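Local coordinates for malonyl acyl carrier protein transacylase (Streptococcus pneumoniae, PDB 3IM8) that probably transfers the malonyl group of malonyl-CoA to holo acyl carrier protein, supplying malonyl-ACP for fatty acid synthesis, at residues Y15-R20 against R45-E51; A96-A102 against S220-L226; G228-A232 against R246-V252. All blocks are in the same frame, centred on the assembly; numbering follows the deposited sequence.

Interaction 1: residues Y15-R20 against R45-E51; sequences YLGMGR and RYLIDTE
Bends at chi2 (78°) and chi3 (-93°) fold the long side chain of Arg45 back along its own helix, so that its guanidinium lies beside Asp49 one turn on and still meets the loop at Met18. The result is a salt-bridge network of Arg20, Arg45 and Asp49 that ties helix 44-50 to two overlapping type II beta turns, Tyr15 to Met18 and Gly17 to Arg20. Arg45 grips the carboxylate side-on: NE bonds Asp49 OD2 and NH2 bonds Asp49 OD1 at 2.7 Å, each on the syn side but somewhat out of the carboxylate plane. Arg20 NH2 comes to Asp49 OD2 at 3.0 Å from the opposite face, nearly along the C-O axis, with the oxygen in its guanidinium plane. Asp49 OD2 thus accepts from both arginines; Arg20 is also paired with Asp24 through NH1.

Backbone and apolar contacts complete the joint. Gly17 N donates to Ile48 O at 2.8 Å, and Leu16 lays CD1 against that same oxygen at 3.4 Å. On the inner side Met18 and Ile48 cross at about a right angle, CG of the methionine against CG2 of the isoleucine at 3.6 Å, and both side chains rest on helix 58-78. Arg45 NH2 also donates to Met18 O at 3.0 Å with an angle of 170° at the hydrogen, while a water gives a proton to Met18 O and the water oxygen accepts from Arg45 NH1 at 2.7 Å.

Interaction 2: residues A96-A102 against S220-L226; sequences ALVASGA and SDFTCPL
Leu226 CD1 is the apolar centre, set 3.7 Å from both Ala96 CB and Leu97 CD2 on the last turn of helix 92-99. The helix follows a GxSxG sequence that probably forms the nucleophile elbow, with Ser90 the predicted active-site serine, and the contact packs the end of that helix against the irregular chain 220-226. Leu97 CD2 also touches Phe222 CE2, joining the leucine cluster to the ring. Over one face of that ring sits the methyl of Ala102, its CB 3.8 Å from the Phe222 centroid and 19° off the normal, a CH-pi contact. Ser100 approaches the same ring differently, at its edge and near its plane, with OG 3.4 Å from Phe222 CD2. A chi1 of 63° turns this hydroxyl back over the helix, where the carbonyl oxygens of Ala96 and Leu97 both lie within hydrogen-bonding distance. Val86 of strand 85-88 and Ile240 of helix 240-247 pack against this apolar part.

Farther out, the helix end turns polar. Gly101, with positive phi, ends the helical run and carries the chain past Thr223. Ser100 O receives Thr223 N at 2.6 Å and, more weakly, Cys224 N at 3.3 Å, so one carbonyl takes two consecutive amides of the facing chain. A water donates to Ala99 O and is hydrogen-bonded to Thr223 OG1. At the far end the two chains meet once more, where Ser220 N donates to Ala102 O at 2.9 Å, with 175° at the hydrogen.

Interaction 3: residues G228-A232 against R246-V252; sequences GNTEA and RQVKEPV
Thr230 stands at the middle of the first shell and offers its two branches to different partners. The hydroxyl OG1 lies 3.3 Å from Gln247 CA, against the Gln247 backbone; the methyl CG2 sits over a face of the Arg246 guanidinium and 3.6 Å from Glu250 OE1. A chi1 of -52° sets OG1 beside the backbone N and leaves CG2 anti to it, and the Thr230 side chain crosses those of Arg246 and Glu250 at about a right angle. Beside it, Asn229 packs alongside Val252, the two side chains pointing the same way, with Asn229 CG 3.7 Å from Val252 CG1. The amide of Asn229 also meets that of Gln247, their planes only 22° apart.

Water bridges the segments. One molecule donates to both Thr230 O and Pro251 O, the latter at 2.8 Å; a second lies within hydrogen-bonding distance of Thr230 OG1 and Pro251 O. Nearby is a salt-bridge network: Arg246 NH1 is 2.7 Å from Glu250 OE1 and also bonds Glu250 OE2, whereas the bridge from Arg246 NH2 to Glu231 OE1 is long at 3.7 Å, the carboxylate turned 86° from the guanidinium plane.

A second set of bonds positions these groups: Glu93 OE1 accepts from Asn229 N, Val252 pairs through its backbone with strand 154-161, and Gln247 OE1 accepts from Arg115. Gln247 also reaches both predicted active-site residues of this acyltransferase, NE2 donating to Ser90 O and the backbone O accepting from ND1 of His199. Gln247 therefore probably helps to position the Ser90 backbone and the His199 imidazole as a second-shell residue.

In the fold
The three contacts illustrate how bonding changes with place in a fold. All are partly buried, none wholly core or wholly surface. Interaction 1 is farthest out, its centre about 19 Å from the chain's centre, and relies on a shared carboxylate to hold a loop to a short helix. Interaction 2 joins a helix end to an irregular loop through apolar packing and backbone bonds. Interaction 3 is innermost, its centre about 10 Å from the chain's centre, and mixes waters and charges beside the predicted active site. Interactions 2 and 3 share the chain between helices 204-215 and 240-247, with centres about 17 Å apart; interactions 1 and 3 lie on opposite sides of the chain's centre.

Interaction 1: residues Y15-R20 against R45-E51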
# COMPACT_ATOMS: atom_id res chain seq x y z
N TYR A 15 2.21 -13.79 0.49
CA TYR A 15 2.31 -15.16 -0.04
C TYR A 15 2.51 -16.08 1.15
O TYR A 15 2.89 -15.63 2.24
CB TYR A 15 3.40 -15.29 -1.17
CG TYR A 15 4.79 -14.85 -0.72
CD1 TYR A 15 5.25 -13.54 -0.95
CD2 TYR A 15 5.64 -15.76 -0.04
CE1 TYR A 15 6.51 -13.16 -0.52
CE2 TYR A 15 6.89 -15.37 0.40
CZ TYR A 15 7.33 -14.08 0.17
OH TYR A 15 8.58 -13.72 0.65
N LEU A 16 2.18 -17.35 0.98
CA LEU A 16 2.23 -18.25 2.11
C LEU A 16 3.69 -18.35 2.55
O LEU A 16 4.57 -18.50 1.74
CB LEU A 16 1.64 -19.63 1.75
CG LEU A 16 1.22 -20.69 2.78
CD1 LEU A 16 -0.08 -20.31 3.49
CD2 LEU A 16 1.04 -22.04 2.02
N GLY A 17 3.91 -18.24 3.86
CA GLY A 17 5.22 -18.40 4.44
C GLY A 17 6.09 -17.15 4.44
O GLY A 17 7.25 -17.24 4.85
N MET A 18 5.58 -16.01 3.96
CA MET A 18 6.42 -14.79 3.86
C MET A 18 7.06 -14.41 5.20
O MET A 18 6.42 -14.47 6.26
CB MET A 18 5.62 -13.62 3.30
CG MET A 18 4.39 -13.30 4.16
SD MET A 18 3.48 -11.93 3.53
CE MET A 18 2.50 -11.60 4.99
N GLY A 19 8.33 -14.05 5.17
CA GLY A 19 9.02 -13.67 6.38
C GLY A 19 9.47 -14.82 7.28
O GLY A 19 10.06 -14.57 8.34
N ARG A 20 9.16 -16.06 6.92
CA ARG A 20 9.45 -17.19 7.84
C ARG A 20 10.96 -17.41 8.02
O ARG A 20 11.41 -17.69 9.15
CB ARG A 20 8.77 -18.51 7.40
CG ARG A 20 9.15 -19.73 8.30
CD ARG A 20 8.29 -19.76 9.52
NE ARG A 20 8.95 -20.42 10.64
CZ ARG A 20 8.32 -20.94 11.72
NH1 ARG A 20 9.04 -21.46 12.70
NH2 ARG A 20 6.98 -20.93 11.82
N ARG A 45 1.66 -16.06 12.86
CA ARG A 45 2.74 -16.77 12.20
C ARG A 45 2.17 -18.05 11.52
O ARG A 45 2.47 -18.37 10.34
CB ARG A 45 3.82 -17.11 13.24
CG ARG A 45 4.94 -18.05 12.77
CD ARG A 45 5.95 -17.26 11.92
NE ARG A 45 5.67 -17.29 10.46
CZ ARG A 45 5.94 -16.30 9.62
NH1 ARG A 45 6.48 -15.17 10.07
NH2 ARG A 45 5.65 -16.44 8.33
N TYR A 46 1.37 -18.80 12.29
CA TYR A 46 0.66 -19.97 11.77
C TYR A 46 -0.29 -19.58 10.60
O TYR A 46 -0.33 -20.23 9.55
CB TYR A 46 -0.13 -20.62 12.89
CG TYR A 46 -0.85 -21.87 12.42
CD1 TYR A 46 -0.12 -23.04 12.12
CD2 TYR A 46 -2.23 -21.86 12.25
CE1 TYR A 46 -0.78 -24.20 11.63
CE2 TYR A 46 -2.91 -22.99 11.79
CZ TYR A 46 -2.19 -24.16 11.48
OH TYR A 46 -2.89 -25.27 11.03
N LEU A 47 -1.03 -18.48 10.76
CA LEU A 47 -1.88 -18.01 9.64
C LEU A 47 -1.05 -17.79 8.39
O LEU A 47 -1.37 -18.31 7.31
CB LEU A 47 -2.63 -16.72 10.02
CG LEU A 47 -3.67 -16.12 9.07
CD1 LEU A 47 -4.68 -15.26 9.83
CD2 LEU A 47 -2.99 -15.31 8.01
N ILE A 48 0.04 -17.05 8.53
CA ILE A 48 0.86 -16.74 7.37
C ILE A 48 1.45 -18.02 6.70
O ILE A 48 1.57 -18.13 5.45
CB ILE A 48 1.99 -15.66 7.71
CG1 ILE A 48 1.37 -14.26 7.94
CG2 ILE A 48 2.96 -15.54 6.55
CD1 ILE A 48 2.27 -13.30 8.79
N ASP A 49 1.85 -18.96 7.54
CA ASP A 49 2.51 -20.17 7.10
C ASP A 49 1.60 -21.30 6.56
O ASP A 49 2.10 -22.22 5.85
CB ASP A 49 3.31 -20.73 8.28
CG ASP A 49 4.44 -19.83 8.68
OD1 ASP A 49 4.84 -18.98 7.87
OD2 ASP A 49 4.94 -20.00 9.79
N THR A 50 0.31 -21.29 6.94
CA THR A 50 -0.52 -22.49 6.74
C THR A 50 -1.95 -22.21 6.25
O THR A 50 -2.57 -23.12 5.71
CB THR A 50 -0.60 -23.35 8.02
OG1 THR A 50 0.66 -23.31 8.70
CG2 THR A 50 -0.97 -24.82 7.71
N GLU A 51 -2.49 -21.03 6.52
CA GLU A 51 -3.87 -20.75 6.15
C GLU A 51 -3.89 -19.87 4.91
O GLU A 51 -3.89 -18.64 5.03
CB GLU A 51 -4.61 -20.06 7.30
CG GLU A 51 -4.91 -20.97 8.48
CD GLU A 51 -5.41 -20.21 9.69
OE1 GLU A 51 -6.42 -20.65 10.29
OE2 GLU A 51 -4.81 -19.18 10.04
O HOH W 1 6.05 -13.03 8.47

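Interaction 2: residues A96-A102 against S220-L226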
# COMPACT_ATOMS: atom_id res chain seq x y z
N ALA A 96 4.62 2.36 6.97
CA ALA A 96 5.40 3.60 6.84
C ALA A 96 5.13 4.56 8.01
O ALA A 96 6.05 5.20 8.52
CB ALA A 96 5.03 4.22 5.61
N LEU A 97 3.87 4.66 8.45
CA LEU A 97 3.54 5.43 9.67
C LEU A 97 4.25 4.89 10.89
O LEU A 97 4.74 5.67 11.70
CB LEU A 97 2.02 5.51 9.94
CG LEU A 97 1.33 6.55 9.04
CD1 LEU A 97 -0.21 6.36 9.11
CD2 LEU A 97 1.74 8.01 9.40
N VAL A 98 4.31 3.57 11.00
CA VAL A 98 5.09 2.91 12.07
C VAL A 98 6.59 3.19 11.94
O VAL A 98 7.23 3.62 12.90
CB VAL A 98 4.83 1.39 12.16
CG1 VAL A 98 5.84 0.69 13.16
CG2 VAL A 98 3.40 1.12 12.62
N ALA A 99 7.13 3.00 10.73
CA ALA A 99 8.53 3.29 10.50
C ALA A 99 8.87 4.77 10.72
O ALA A 99 9.96 5.08 11.12
CB ALA A 99 8.95 2.83 9.11
N SER A 100 7.92 5.68 10.49
CA SER A 100 8.23 7.10 10.54
C SER A 100 8.08 7.63 11.94
O SER A 100 8.25 8.84 12.16
CB SER A 100 7.32 7.90 9.59
OG SER A 100 5.98 7.76 10.04
N GLY A 101 7.76 6.74 12.88
CA GLY A 101 7.71 7.06 14.31
C GLY A 101 6.35 7.55 14.75
O GLY A 101 6.06 7.60 15.96
N ALA A 102 5.50 7.94 13.79
CA ALA A 102 4.19 8.51 14.14
C ALA A 102 3.13 7.54 14.70
O ALA A 102 2.30 7.93 15.54
CB ALA A 102 3.61 9.32 13.00
N SER A 220 1.99 10.14 17.36
CA SER A 220 3.18 10.83 17.92
C SER A 220 3.84 11.69 16.88
O SER A 220 3.40 11.73 15.73
CB SER A 220 4.26 9.83 18.39
OG SER A 220 3.91 9.12 19.57
N ASP A 221 4.92 12.37 17.27
CA ASP A 221 5.73 13.17 16.36
C ASP A 221 6.40 12.27 15.30
O ASP A 221 6.85 11.16 15.63
CB ASP A 221 6.85 13.86 17.17
CG ASP A 221 6.38 15.14 17.87
OD1 ASP A 221 7.16 15.70 18.70
OD2 ASP A 221 5.26 15.62 17.55
N PHE A 222 6.48 12.74 14.05
CA PHE A 222 7.25 12.06 12.98
C PHE A 222 8.75 12.09 13.29
O PHE A 222 9.29 13.14 13.57
CB PHE A 222 7.01 12.70 11.61
CG PHE A 222 5.67 12.31 10.95
CD1 PHE A 222 4.58 13.18 10.98
CD2 PHE A 222 5.51 11.08 10.31
CE1 PHE A 222 3.37 12.84 10.37
CE2 PHE A 222 4.30 10.72 9.69
CZ PHE A 222 3.23 11.58 9.72
N THR A 223 9.42 10.94 13.23
CA THR A 223 10.84 10.94 13.41
C THR A 223 11.49 10.99 12.04
O THR A 223 12.67 11.29 11.90
CB THR A 223 11.30 9.80 14.34
OG1 THR A 223 10.88 8.52 13.83
CG2 THR A 223 10.65 10.01 15.73
N CYS A 224 10.71 10.74 11.00
CA CYS A 224 11.20 10.98 9.67
C CYS A 224 10.02 11.28 8.72
O CYS A 224 8.88 10.88 9.01
CB CYS A 224 12.07 9.81 9.23
SG CYS A 224 11.19 8.66 8.22
N PRO A 225 10.27 12.05 7.64
CA PRO A 225 9.20 12.51 6.80
C PRO A 225 8.55 11.33 6.07
O PRO A 225 9.26 10.40 5.64
CB PRO A 225 9.87 13.47 5.81
CG PRO A 225 11.25 13.82 6.46
CD PRO A 225 11.59 12.61 7.28
N LEU A 226 7.22 11.37 5.98
CA LEU A 226 6.39 10.38 5.25
C LEU A 226 5.63 11.10 4.13
O LEU A 226 5.01 12.11 4.38
CB LEU A 226 5.42 9.68 6.19
CG LEU A 226 4.40 8.70 5.56
CD1 LEU A 226 4.05 7.65 6.54
CD2 LEU A 226 3.09 9.37 5.14
O HOH W 2 11.99 7.19 11.34

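Interaction 3: residues G228-A232 against R246-V252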
# COMPACT_ATOMS: atom_id res chain seq x y z
N GLY A 228 2.51 11.07 1.90
CA GLY A 228 1.21 10.39 1.91
C GLY A 228 0.63 10.08 0.55
O GLY A 228 0.84 10.80 -0.42
N ASN A 229 -0.15 9.01 0.49
CA ASN A 229 -0.78 8.53 -0.74
C ASN A 229 -1.76 9.52 -1.36
O ASN A 229 -1.84 9.71 -2.59
CB ASN A 229 -1.53 7.22 -0.43
CG ASN A 229 -0.61 5.99 -0.29
OD1 ASN A 229 0.62 6.01 -0.59
ND2 ASN A 229 -1.21 4.92 0.13
N THR A 230 -2.52 10.16 -0.47
CA THR A 230 -3.70 10.95 -0.88
C THR A 230 -3.26 12.27 -1.51
O THR A 230 -3.63 12.57 -2.68
CB THR A 230 -4.69 11.14 0.31
OG1 THR A 230 -4.98 9.87 0.88
CG2 THR A 230 -5.95 11.82 -0.15
N GLU A 231 -2.42 13.01 -0.77
CA GLU A 231 -2.01 14.34 -1.21
C GLU A 231 -0.69 14.35 -1.95
O GLU A 231 -0.32 15.36 -2.52
CB GLU A 231 -1.89 15.28 -0.01
CG GLU A 231 -3.18 15.45 0.81
CD GLU A 231 -4.17 16.45 0.20
OE1 GLU A 231 -4.81 16.19 -0.85
OE2 GLU A 231 -4.32 17.52 0.83
N ALA A 232 -0.00 13.20 -1.99
CA ALA A 232 1.36 13.09 -2.54
C ALA A 232 2.20 14.24 -1.95
O ALA A 232 2.80 15.00 -2.68
CB ALA A 232 1.34 13.13 -4.04
N ARG A 246 -9.63 9.70 4.41
CA ARG A 246 -9.84 9.88 2.95
C ARG A 246 -9.11 8.86 2.09
O ARG A 246 -9.59 8.50 1.01
CB ARG A 246 -9.50 11.30 2.51
CG ARG A 246 -10.44 12.35 3.17
CD ARG A 246 -10.38 13.68 2.46
NE ARG A 246 -9.08 14.31 2.62
CZ ARG A 246 -8.26 14.67 1.62
NH1 ARG A 246 -8.56 14.47 0.35
NH2 ARG A 246 -7.12 15.25 1.91
N GLN A 247 -7.94 8.41 2.56
CA GLN A 247 -7.12 7.49 1.78
C GLN A 247 -7.88 6.29 1.20
O GLN A 247 -7.62 5.92 0.05
CB GLN A 247 -5.90 7.00 2.58
CG GLN A 247 -4.91 6.17 1.81
CD GLN A 247 -4.43 4.96 2.64
OE1 GLN A 247 -5.24 4.30 3.33
NE2 GLN A 247 -3.13 4.67 2.59
N VAL A 248 -8.80 5.71 1.98
CA VAL A 248 -9.55 4.48 1.57
C VAL A 248 -10.57 4.76 0.44
O VAL A 248 -10.94 3.87 -0.33
CB VAL A 248 -10.16 3.66 2.81
CG1 VAL A 248 -9.07 3.16 3.76
CG2 VAL A 248 -11.18 4.47 3.60
N LYS A 249 -10.95 6.03 0.29
CA LYS A 249 -11.95 6.41 -0.70
C LYS A 249 -11.43 7.39 -1.75
O LYS A 249 -12.21 7.87 -2.55
CB LYS A 249 -13.21 6.97 0.03
CG LYS A 249 -12.95 8.35 0.70
CD LYS A 249 -14.19 8.97 1.34
CE LYS A 249 -13.73 9.84 2.49
NZ LYS A 249 -14.79 10.79 2.83
N GLU A 250 -10.13 7.71 -1.74
CA GLU A 250 -9.53 8.61 -2.77
C GLU A 250 -8.33 7.97 -3.51
O GLU A 250 -7.76 6.98 -3.01
CB GLU A 250 -9.15 9.95 -2.12
CG GLU A 250 -10.37 10.73 -1.71
CD GLU A 250 -10.07 12.10 -1.17
OE1 GLU A 250 -9.09 12.75 -1.60
OE2 GLU A 250 -10.85 12.54 -0.33
N PRO A 251 -7.93 8.49 -4.70
CA PRO A 251 -6.83 7.87 -5.47
C PRO A 251 -5.51 7.79 -4.67
O PRO A 251 -5.17 8.70 -3.95
CB PRO A 251 -6.69 8.77 -6.70
CG PRO A 251 -8.00 9.52 -6.80
CD PRO A 251 -8.55 9.63 -5.43
N VAL A 252 -4.80 6.68 -4.78
CA VAL A 252 -3.38 6.57 -4.39
C VAL A 252 -2.42 7.09 -5.49
O VAL A 252 -2.37 6.61 -6.61
CB VAL A 252 -3.04 5.13 -3.99
CG1 VAL A 252 -1.54 4.99 -3.68
CG2 VAL A 252 -3.88 4.68 -2.80
O HOH W 3 -5.49 7.94 -1.15
O HOH W 4 -5.31 11.53 -4.13